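Local coordinates for uroporphyrinogen III cosynthase (HemD) (Helicobacter pylori, PDB 3P9Z), which probably catalyses the cyclization of the linear tetrapyrrole hydroxymethylbilane to uroporphyrinogen III, with release of water, in porphyrin biosynthesis, at residues A[20-25]-A[145-150]; A[26-31]-A[49-54]; A[114-119]-A[137-142]. One frame throughout, in Å; residues are numbered along the deposited sequence. Where two conformers were deposited one is given.

Contact 1. Residues A[20-25]-A[145-150]; sequences TLILNE and KLKHLT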
loop_
_atom_site.group_PDB
_atom_site.type_symbol
_atom_site.label_atom_id
_atom_site.label_comp_id
_atom_site.label_asym_id
_atom_site.label_seq_id
_atom_site.Cartn_x
_atom_site.Cartn_y
_atom_site.Cartn_z
ATOM N N THR A 20 6.054 11.826 -12.053
ATOM C CA THR A 20 5.897 10.850 -10.982
ATOM C C THR A 20 7.110 9.916 -10.888
ATOM O O THR A 20 7.539 9.333 -11.885
ATOM C CB THR A 20 4.608 10.017 -11.142
ATOM O OG1 THR A 20 3.464 10.885 -11.145
ATOM C CG2 THR A 20 4.450 9.010 -9.979
ATOM N N LEU A 21 7.635 9.761 -9.678
ATOM C CA LEU A 21 8.724 8.822 -9.423
ATOM C C LEU A 21 8.136 7.533 -8.852
ATOM O O LEU A 21 7.580 7.539 -7.751
ATOM C CB LEU A 21 9.731 9.434 -8.440
ATOM C CG LEU A 21 10.925 10.257 -8.969
ATOM C CD1 LEU A 21 10.521 11.295 -10.004
ATOM C CD2 LEU A 21 11.674 10.945 -7.826
ATOM N N ILE A 22 8.238 6.442 -9.608
ATOM C CA ILE A 22 7.756 5.137 -9.145
ATOM C C ILE A 22 8.999 4.307 -8.880
ATOM O O ILE A 22 9.575 3.688 -9.795
ATOM C CB ILE A 22 6.821 4.444 -10.184
ATOM C CG1 ILE A 22 5.623 5.349 -10.519
ATOM C CG2 ILE A 22 6.344 3.022 -9.679
ATOM C CD1 ILE A 22 4.854 4.925 -11.804
ATOM N N LEU A 23 9.422 4.305 -7.620
ATOM C CA LEU A 23 10.710 3.731 -7.264
ATOM C C LEU A 23 10.628 2.337 -6.649
ATOM O O LEU A 23 11.655 1.705 -6.397
ATOM C CB LEU A 23 11.425 4.661 -6.300
ATOM C CG LEU A 23 11.550 6.118 -6.754
ATOM C CD1 LEU A 23 12.149 6.919 -5.627
ATOM C CD2 LEU A 23 12.396 6.200 -8.006
ATOM N N ASN A 24 9.408 1.892 -6.368
ATOM C CA ASN A 24 9.171 0.587 -5.750
ATOM C C ASN A 24 8.392 -0.255 -6.730
ATOM O O ASN A 24 7.792 0.283 -7.659
ATOM C CB ASN A 24 8.353 0.763 -4.472
ATOM C CG ASN A 24 9.108 1.509 -3.415
ATOM O OD1 ASN A 24 8.791 2.661 -3.100
ATOM N ND2 ASN A 24 10.141 0.880 -2.885
ATOM N N GLU A 25 8.389 -1.562 -6.513
ATOM C CA GLU A 25 7.595 -2.469 -7.327
ATOM C C GLU A 25 7.086 -3.635 -6.477
ATOM O O GLU A 25 7.682 -3.997 -5.471
ATOM C CB GLU A 25 8.366 -2.944 -8.578
ATOM C CG GLU A 25 9.544 -3.872 -8.299
ATOM C CD GLU A 25 10.495 -4.034 -9.490
ATOM O OE1 GLU A 25 10.071 -3.810 -10.649
ATOM O OE2 GLU A 25 11.676 -4.396 -9.263
ATOM N N LYS A 145 8.897 -3.793 -3.002
ATOM C CA LYS A 145 10.346 -3.891 -3.076
ATOM C C LYS A 145 10.954 -2.710 -3.846
ATOM O O LYS A 145 10.385 -2.251 -4.842
ATOM C CB LYS A 145 10.682 -5.177 -3.836
ATOM C CG LYS A 145 11.936 -5.867 -3.404
ATOM C CD LYS A 145 11.948 -7.293 -3.956
ATOM C CE LYS A 145 13.310 -7.949 -3.772
ATOM N NZ LYS A 145 14.280 -7.434 -4.783
ATOM N N LEU A 146 12.133 -2.270 -3.409
ATOM C CA LEU A 146 12.899 -1.226 -4.102
ATOM C C LEU A 146 13.287 -1.635 -5.526
ATOM O O LEU A 146 13.840 -2.704 -5.721
ATOM C CB LEU A 146 14.173 -0.889 -3.315
ATOM C CG LEU A 146 15.052 0.202 -3.943
ATOM C CD1 LEU A 146 14.355 1.560 -3.862
ATOM C CD2 LEU A 146 16.452 0.267 -3.312
ATOM N N LYS A 147 13.012 -0.778 -6.507
ATOM C CA LYS A 147 13.480 -1.021 -7.883
ATOM C C LYS A 147 15.002 -0.944 -7.981
ATOM O O LYS A 147 15.652 -0.215 -7.226
ATOM C CB LYS A 147 12.891 -0.016 -8.873
ATOM C CG LYS A 147 11.435 -0.180 -9.153
ATOM C CD LYS A 147 10.991 0.800 -10.238
ATOM C CE LYS A 147 9.532 0.589 -10.566
ATOM N NZ LYS A 147 9.072 1.580 -11.581
ATOM N N HIS A 148 15.559 -1.711 -8.911
ATOM C CA HIS A 148 16.982 -1.656 -9.217
ATOM C C HIS A 148 17.079 -0.768 -10.434
ATOM O O HIS A 148 16.830 -1.230 -11.542
ATOM C CB HIS A 148 17.503 -3.059 -9.575
ATOM C CG HIS A 148 17.710 -3.960 -8.397
ATOM N ND1 HIS A 148 17.024 -3.816 -7.208
ATOM C CD2 HIS A 148 18.516 -5.035 -8.233
ATOM C CE1 HIS A 148 17.408 -4.755 -6.361
ATOM N NE2 HIS A 148 18.310 -5.512 -6.961
ATOM N N LEU A 149 17.404 0.507 -10.241
ATOM C CA LEU A 149 17.470 1.451 -11.359
ATOM C C LEU A 149 18.880 1.639 -11.890
ATOM O O LEU A 149 19.839 1.784 -11.114
ATOM C CB LEU A 149 16.893 2.821 -10.977
ATOM C CG LEU A 149 15.486 2.867 -10.375
ATOM C CD1 LEU A 149 15.309 4.166 -9.633
ATOM C CD2 LEU A 149 14.414 2.676 -11.445
ATOM N N THR A 150 18.996 1.658 -13.216
ATOM C CA THR A 150 20.264 1.915 -13.879
ATOM C C THR A 150 20.650 3.383 -13.682
ATOM O O THR A 150 19.813 4.207 -13.289
ATOM C CB THR A 150 20.163 1.668 -15.389
ATOM O OG1 THR A 150 19.304 2.666 -15.952
ATOM C CG2 THR A 150 19.624 0.245 -15.700
HETATM O O HOH W 1 13.881 -3.617 -10.311
#
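Lys-147 lays its side chain across the backbone of Ile-22 and Leu-23, and the amine at its tip donates to a carbonyl: NZ lies 2.8 Å from Ile-22 O. The approach is from above the carbonyl plane, 36° out of it. CG stands opposite the carbonyl carbon (chi1 -71°) and the chain then runs straight, which carries NZ back along 20-25 and brings Ile-22 CG2 within 3.6 Å of it. The same residue is held at its backbone, where N donates to Leu-23 O at 2.8 Å. After this bond the two long strands that bridge the two domains of the uroporphyrinogen-III synthase fold separate; before it, Glu-25 and Lys-145 form an antiparallel hydrogen-bonded pair, Glu-25 N to Lys-145 O being 2.7 Å. Glu-25 passes obliquely over the Lys-147 stem, its CD 4.0 Å from Lys-147 CG, but its carboxylate does not meet the amine. A water instead donates to Glu-25 OE2 at 2.6 Å and accepts from His-148 N. On the apolar side, Leu-23 CD2 touches Leu-149 CD1 at 3.9 Å, the side chains crossing at about a right angle, while helix 170-179 presents Ala-175 to Leu-23 and Leu-146.

Contact 2. Residues A[26-31]-A[49-54]; sequences FCYYPL and VFSLLE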
loop_
_atom_site.group_PDB
_atom_site.type_symbol
_atom_site.label_atom_id
_atom_site.label_comp_id
_atom_site.label_asym_id
_atom_site.label_seq_id
_atom_site.Cartn_x
_atom_site.Cartn_y
_atom_site.Cartn_z
ATOM N N PHE A 26 5.952 -4.179 -6.876
ATOM C CA PHE A 26 5.325 -5.269 -6.157
ATOM C C PHE A 26 5.748 -6.586 -6.739
ATOM O O PHE A 26 5.783 -6.764 -7.948
ATOM C CB PHE A 26 3.801 -5.109 -6.141
ATOM C CG PHE A 26 3.343 -4.000 -5.253
ATOM C CD1 PHE A 26 3.337 -4.160 -3.876
ATOM C CD2 PHE A 26 2.977 -2.770 -5.789
ATOM C CE1 PHE A 26 2.940 -3.109 -3.035
ATOM C CE2 PHE A 26 2.583 -1.724 -4.961
ATOM C CZ PHE A 26 2.564 -1.896 -3.585
ATOM N N CYS A 27 6.145 -7.481 -5.860
ATOM C CA CYS A 27 6.505 -8.823 -6.274
ATOM C C CYS A 27 5.479 -9.804 -5.711
ATOM O O CYS A 27 5.089 -9.730 -4.550
ATOM C CB CYS A 27 7.940 -9.156 -5.865
ATOM S SG CYS A 27 9.164 -8.009 -6.593
ATOM N N TYR A 28 5.007 -10.696 -6.574
ATOM C CA TYR A 28 3.933 -11.625 -6.222
ATOM C C TYR A 28 4.435 -13.028 -5.924
ATOM O O TYR A 28 5.316 -13.530 -6.625
ATOM C CB TYR A 28 2.894 -11.683 -7.328
ATOM C CG TYR A 28 2.139 -10.401 -7.563
ATOM C CD1 TYR A 28 1.994 -9.439 -6.556
ATOM C CD2 TYR A 28 1.529 -10.168 -8.784
ATOM C CE1 TYR A 28 1.274 -8.260 -6.785
ATOM C CE2 TYR A 28 0.808 -9.006 -9.017
ATOM C CZ TYR A 28 0.684 -8.065 -8.020
ATOM O OH TYR A 28 -0.030 -6.929 -8.286
ATOM N N TYR A 29 3.879 -13.633 -4.869
ATOM C CA TYR A 29 4.209 -14.993 -4.454
ATOM C C TYR A 29 2.962 -15.868 -4.495
ATOM O O TYR A 29 1.926 -15.511 -3.930
ATOM C CB TYR A 29 4.804 -15.017 -3.044
ATOM C CG TYR A 29 5.965 -14.079 -2.851
ATOM C CD1 TYR A 29 7.200 -14.331 -3.458
ATOM C CD2 TYR A 29 5.834 -12.937 -2.077
ATOM C CE1 TYR A 29 8.270 -13.462 -3.286
ATOM C CE2 TYR A 29 6.898 -12.066 -1.896
ATOM C CZ TYR A 29 8.109 -12.334 -2.499
ATOM O OH TYR A 29 9.160 -11.462 -2.325
ATOM N N PRO A 30 3.052 -17.016 -5.182
ATOM C CA PRO A 30 1.901 -17.919 -5.246
ATOM C C PRO A 30 1.434 -18.380 -3.861
ATOM O O PRO A 30 2.235 -18.556 -2.942
ATOM C CB PRO A 30 2.436 -19.110 -6.065
ATOM C CG PRO A 30 3.488 -18.514 -6.930
ATOM C CD PRO A 30 4.172 -17.504 -6.013
ATOM N N LEU A 31 0.132 -18.549 -3.723
ATOM C CA LEU A 31 -0.430 -19.117 -2.512
ATOM C C LEU A 31 -0.312 -20.635 -2.590
ATOM O O LEU A 31 -0.970 -21.287 -3.422
ATOM C CB LEU A 31 -1.881 -18.669 -2.340
ATOM C CG LEU A 31 -2.637 -19.143 -1.109
ATOM C CD1 LEU A 31 -2.089 -18.476 0.158
ATOM C CD2 LEU A 31 -4.120 -18.844 -1.325
ATOM N N VAL A 49 -5.050 -8.714 -3.190
ATOM C CA VAL A 49 -6.068 -9.160 -4.150
ATOM C C VAL A 49 -5.463 -9.345 -5.555
ATOM O O VAL A 49 -5.650 -10.396 -6.193
ATOM C CB VAL A 49 -7.301 -8.206 -4.202
ATOM C CG1 VAL A 49 -8.390 -8.769 -5.123
ATOM C CG2 VAL A 49 -7.865 -7.957 -2.779
ATOM N N PHE A 50 -4.721 -8.336 -6.023
ATOM C CA PHE A 50 -4.105 -8.400 -7.358
ATOM C C PHE A 50 -3.116 -9.549 -7.495
ATOM O O PHE A 50 -3.015 -10.159 -8.549
ATOM C CB PHE A 50 -3.403 -7.087 -7.698
ATOM C CG PHE A 50 -4.325 -5.925 -7.803
ATOM C CD1 PHE A 50 -5.580 -6.067 -8.390
ATOM C CD2 PHE A 50 -3.938 -4.673 -7.322
ATOM C CE1 PHE A 50 -6.447 -4.975 -8.495
ATOM C CE2 PHE A 50 -4.795 -3.576 -7.415
ATOM C CZ PHE A 50 -6.051 -3.719 -7.995
ATOM N N SER A 51 -2.386 -9.820 -6.423
ATOM C CA SER A 51 -1.477 -10.942 -6.362
ATOM C C SER A 51 -2.217 -12.254 -6.602
ATOM O O SER A 51 -1.777 -13.064 -7.409
ATOM C CB SER A 51 -0.769 -10.987 -5.002
ATOM O OG SER A 51 0.121 -12.105 -4.944
ATOM N N LEU A 52 -3.328 -12.470 -5.901
ATOM C CA LEU A 52 -4.118 -13.708 -6.073
ATOM C C LEU A 52 -4.633 -13.859 -7.505
ATOM O O LEU A 52 -4.463 -14.905 -8.122
ATOM C CB LEU A 52 -5.281 -13.770 -5.069
ATOM C CG LEU A 52 -4.943 -13.915 -3.582
ATOM C CD1 LEU A 52 -6.227 -13.913 -2.777
ATOM C CD2 LEU A 52 -4.123 -15.182 -3.296
ATOM N N LEU A 53 -5.226 -12.791 -8.029
ATOM C CA LEU A 53 -5.687 -12.740 -9.414
ATOM C C LEU A 53 -4.626 -13.160 -10.459
ATOM O O LEU A 53 -4.939 -13.884 -11.413
ATOM C CB LEU A 53 -6.226 -11.338 -9.728
ATOM C CG LEU A 53 -7.508 -10.955 -8.980
ATOM C CD1 LEU A 53 -7.854 -9.502 -9.229
ATOM C CD2 LEU A 53 -8.676 -11.857 -9.393
ATOM N N GLU A 54 -3.385 -12.715 -10.267
ATOM C CA GLU A 54 -2.304 -13.007 -11.207
ATOM C C GLU A 54 -1.689 -14.400 -11.048
ATOM O O GLU A 54 -1.583 -15.142 -12.027
ATOM C CB GLU A 54 -1.209 -11.927 -11.154
ATOM C CG GLU A 54 -0.111 -12.141 -12.189
ATOM C CD GLU A 54 0.862 -10.972 -12.317
ATOM O OE1 GLU A 54 0.404 -9.829 -12.564
ATOM O OE2 GLU A 54 2.092 -11.208 -12.190
HETATM O O HOH W 2 -0.539 -14.918 -4.854
#
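Strand 26-28 and helix 49-54 run at 44° to each other, their axes 9.0 Å apart at closest approach, with Tyr-28 and Ser-51 the nearest residues. This is helix-on-sheet packing of an alpha/beta domain, at the end of a strand that arrives from the other domain. Tyr-28 carries most of the contact. Its CG is turned opposite the carbonyl carbon (chi1 -65°), and one ring face lies on the helix backbone: Ser-51 CA sits 3.6 Å from the ring centroid and only 5° off the normal, a clear CH-pi contact. Glu-54 meets the ring at its edge, OE2 being 3.6 Å from Tyr-28 CD2, with carboxylate and ring planes steeply inclined. Such an approach to the ring's hydrogen-bearing rim would be mildly attractive. At the far end of the tyrosine, OH packs 3.4 Å from Phe-50 CB. Deeper in, Leu-31 and Leu-52 touch through their CD2 methyls and both reach Leu-65 of helix 60-66. Ser-51 OG, placed opposite its own backbone N, also bonds to Val-141 O on the adjoining strand. A water completes the join, donating to Ser-51 OG at 2.9 Å and to Tyr-29 O at 2.7 Å.

Contact 3. Residues A[114-119]-A[137-142]; sequences LYLRAK and KQAVVY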
loop_
_atom_site.group_PDB
_atom_site.type_symbol
_atom_site.label_atom_id
_atom_site.label_comp_id
_atom_site.label_asym_id
_atom_site.label_seq_id
_atom_site.Cartn_x
_atom_site.Cartn_y
_atom_site.Cartn_z
ATOM N N LEU A 114 -7.987 -16.664 7.101
ATOM C CA LEU A 114 -6.761 -16.647 6.338
ATOM C C LEU A 114 -6.472 -15.206 5.971
ATOM O O LEU A 114 -7.252 -14.567 5.256
ATOM C CB LEU A 114 -6.889 -17.483 5.069
ATOM C CG LEU A 114 -5.653 -17.518 4.153
ATOM C CD1 LEU A 114 -4.370 -18.035 4.884
ATOM C CD2 LEU A 114 -5.963 -18.386 2.961
ATOM N N TYR A 115 -5.359 -14.705 6.485
ATOM C CA TYR A 115 -4.907 -13.348 6.203
ATOM C C TYR A 115 -3.929 -13.348 5.027
ATOM O O TYR A 115 -2.826 -13.864 5.135
ATOM C CB TYR A 115 -4.241 -12.775 7.460
ATOM C CG TYR A 115 -3.644 -11.398 7.319
ATOM C CD1 TYR A 115 -4.207 -10.438 6.470
ATOM C CD2 TYR A 115 -2.541 -11.033 8.089
ATOM C CE1 TYR A 115 -3.654 -9.150 6.366
ATOM C CE2 TYR A 115 -1.985 -9.754 8.003
ATOM C CZ TYR A 115 -2.540 -8.819 7.147
ATOM O OH TYR A 115 -1.972 -7.559 7.071
ATOM N N LEU A 116 -4.334 -12.757 3.909
ATOM C CA LEU A 116 -3.452 -12.662 2.737
ATOM C C LEU A 116 -2.706 -11.339 2.823
ATOM O O LEU A 116 -3.310 -10.255 2.739
ATOM C CB LEU A 116 -4.249 -12.839 1.429
ATOM C CG LEU A 116 -4.974 -14.206 1.561
ATOM C CD1 LEU A 116 -6.360 -14.270 0.964
ATOM C CD2 LEU A 116 -4.153 -15.429 1.141
ATOM N N ARG A 117 -1.395 -11.426 3.027
ATOM C CA ARG A 117 -0.652 -10.276 3.537
ATOM C C ARG A 117 0.649 -9.940 2.789
ATOM O O ARG A 117 1.137 -10.728 1.964
ATOM C CB ARG A 117 -0.354 -10.492 5.029
ATOM C CG ARG A 117 0.597 -11.659 5.299
ATOM C CD ARG A 117 1.303 -11.530 6.652
ATOM N NE ARG A 117 2.110 -10.304 6.760
ATOM C CZ ARG A 117 2.439 -9.710 7.911
ATOM N NH1 ARG A 117 2.036 -10.205 9.083
ATOM N NH2 ARG A 117 3.178 -8.607 7.891
ATOM N N ALA A 118 1.191 -8.766 3.109
ATOM C CA ALA A 118 2.509 -8.335 2.684
ATOM C C ALA A 118 3.596 -9.033 3.497
ATOM O O ALA A 118 3.378 -9.436 4.647
ATOM C CB ALA A 118 2.639 -6.837 2.850
ATOM N N LYS A 119 4.767 -9.168 2.885
ATOM C CA LYS A 119 5.933 -9.720 3.564
ATOM C C LYS A 119 6.379 -8.777 4.658
ATOM O O LYS A 119 6.773 -9.203 5.729
ATOM C CB LYS A 119 7.093 -9.914 2.578
ATOM C CG LYS A 119 8.256 -10.716 3.149
ATOM C CD LYS A 119 9.054 -11.390 2.043
ATOM C CE LYS A 119 9.891 -12.557 2.581
ATOM N NZ LYS A 119 10.047 -13.642 1.537
ATOM N N LYS A 137 -4.526 -18.004 10.245
ATOM C CA LYS A 137 -3.237 -18.242 9.609
ATOM C C LYS A 137 -2.914 -17.066 8.671
ATOM O O LYS A 137 -3.822 -16.365 8.201
ATOM C CB LYS A 137 -3.227 -19.576 8.842
ATOM C CG LYS A 137 -3.301 -20.840 9.737
ATOM C CD LYS A 137 -2.148 -20.887 10.776
ATOM C CE LYS A 137 -2.191 -22.136 11.656
ATOM N NZ LYS A 137 -3.464 -22.257 12.429
ATOM N N GLN A 138 -1.626 -16.847 8.425
ATOM C CA GLN A 138 -1.143 -15.784 7.534
ATOM C C GLN A 138 -0.398 -16.404 6.375
ATOM O O GLN A 138 0.380 -17.343 6.577
ATOM C CB GLN A 138 -0.117 -14.911 8.244
ATOM C CG GLN A 138 -0.551 -14.345 9.543
ATOM C CD GLN A 138 0.451 -13.341 10.059
ATOM O OE1 GLN A 138 1.418 -13.696 10.733
ATOM N NE2 GLN A 138 0.216 -12.091 9.767
ATOM N N ALA A 139 -0.610 -15.876 5.177
ATOM C CA ALA A 139 0.242 -16.213 4.038
ATOM C C ALA A 139 0.674 -14.934 3.340
ATOM O O ALA A 139 -0.155 -14.100 2.976
ATOM C CB ALA A 139 -0.471 -17.138 3.060
ATOM N N VAL A 140 1.985 -14.810 3.168
ATOM C CA VAL A 140 2.626 -13.738 2.432
ATOM C C VAL A 140 2.397 -13.925 0.918
ATOM O O VAL A 140 2.892 -14.877 0.314
ATOM C CB VAL A 140 4.146 -13.749 2.742
ATOM C CG1 VAL A 140 4.913 -12.777 1.829
ATOM C CG2 VAL A 140 4.395 -13.435 4.246
ATOM N N VAL A 141 1.658 -13.018 0.294
ATOM C CA VAL A 141 1.414 -13.152 -1.148
ATOM C C VAL A 141 2.037 -12.026 -1.968
ATOM O O VAL A 141 1.990 -12.044 -3.203
ATOM C CB VAL A 141 -0.099 -13.326 -1.478
ATOM C CG1 VAL A 141 -0.654 -14.617 -0.784
ATOM C CG2 VAL A 141 -0.892 -12.105 -1.071
ATOM N N TYR A 142 2.618 -11.038 -1.292
ATOM C CA TYR A 142 3.319 -9.981 -2.026
ATOM C C TYR A 142 4.353 -9.268 -1.174
ATOM O O TYR A 142 4.332 -9.359 0.055
ATOM C CB TYR A 142 2.341 -8.972 -2.675
ATOM C CG TYR A 142 1.793 -7.947 -1.713
ATOM C CD1 TYR A 142 0.688 -8.243 -0.921
ATOM C CD2 TYR A 142 2.387 -6.687 -1.573
ATOM C CE1 TYR A 142 0.175 -7.328 -0.019
ATOM C CE2 TYR A 142 1.871 -5.745 -0.648
ATOM C CZ TYR A 142 0.759 -6.085 0.108
ATOM O OH TYR A 142 0.223 -5.208 1.020
HETATM O O HOH W 3 -0.903 -6.715 3.395
#
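Leu-116 shares a sheet face with Leu-114 and Ala-139, and Val-141 CG1 reaches its CD2 from a beta bulge, at 4.1 Å; Leu-52 of helix 46-55 also packs on Leu-116. Further along this face Ala-118 lies over one face of the Tyr-142 ring, its CB 3.4 Å from Tyr-142 CZ. The strands are parallel neighbours, the two ends of a beta-alpha-beta unit crossing over through helix 125-131. Backbone bonds alternate between them, beginning with Tyr-115 N to Lys-137 O at 2.8 Å, until the bulge shifts the register by one and lets Lys-119 N reach Tyr-142 O. On the other face, Tyr-115 and Gln-138 lie side by side with ring and amide planes nearly coplanar, while Arg-117 CB lies over one face of the Tyr-115 ring, toward its rim. Arg-117 starts with CG between N and the carbonyl carbon (chi1 66°) and bends at chi3, which returns NE to Ala-118 O at 2.6 Å. NH2 has a further acceptor in Glu-120 O. Tyr-115 OH bonds to Thr-44 OG1 and a malonate ion, probably from the crystallisation liquor, which may mark a pocket there. With two main-chain carbonyls gripping it, the guanidinium is probably fixed in orientation.

Overall arrangement
From the N terminus, strand 19-28, interrupted at 22-23, supplies 20-25 to contact 1, and its end and the residues just after it supply 26-31 to contact 2. Contact 2 closes early, when the chain returns as helix 46-55. Contact 3 opens later, at strand 112-118, and closes 18 residues on, when the chain, having crossed over by helix 125-131, returns as strand 135-146. The two are therefore in series, and both nest inside the long loop that contact 1 closes at 145-150. Contacts 2 and 3 join directly, Tyr-29 N lying 3.0 Å from Val-141 O. They tie the paired strands 19-28 and 135-146 to helix 46-55 and strand 112-118 of one domain, whereas contact 1 secures that pair where it leads into the other.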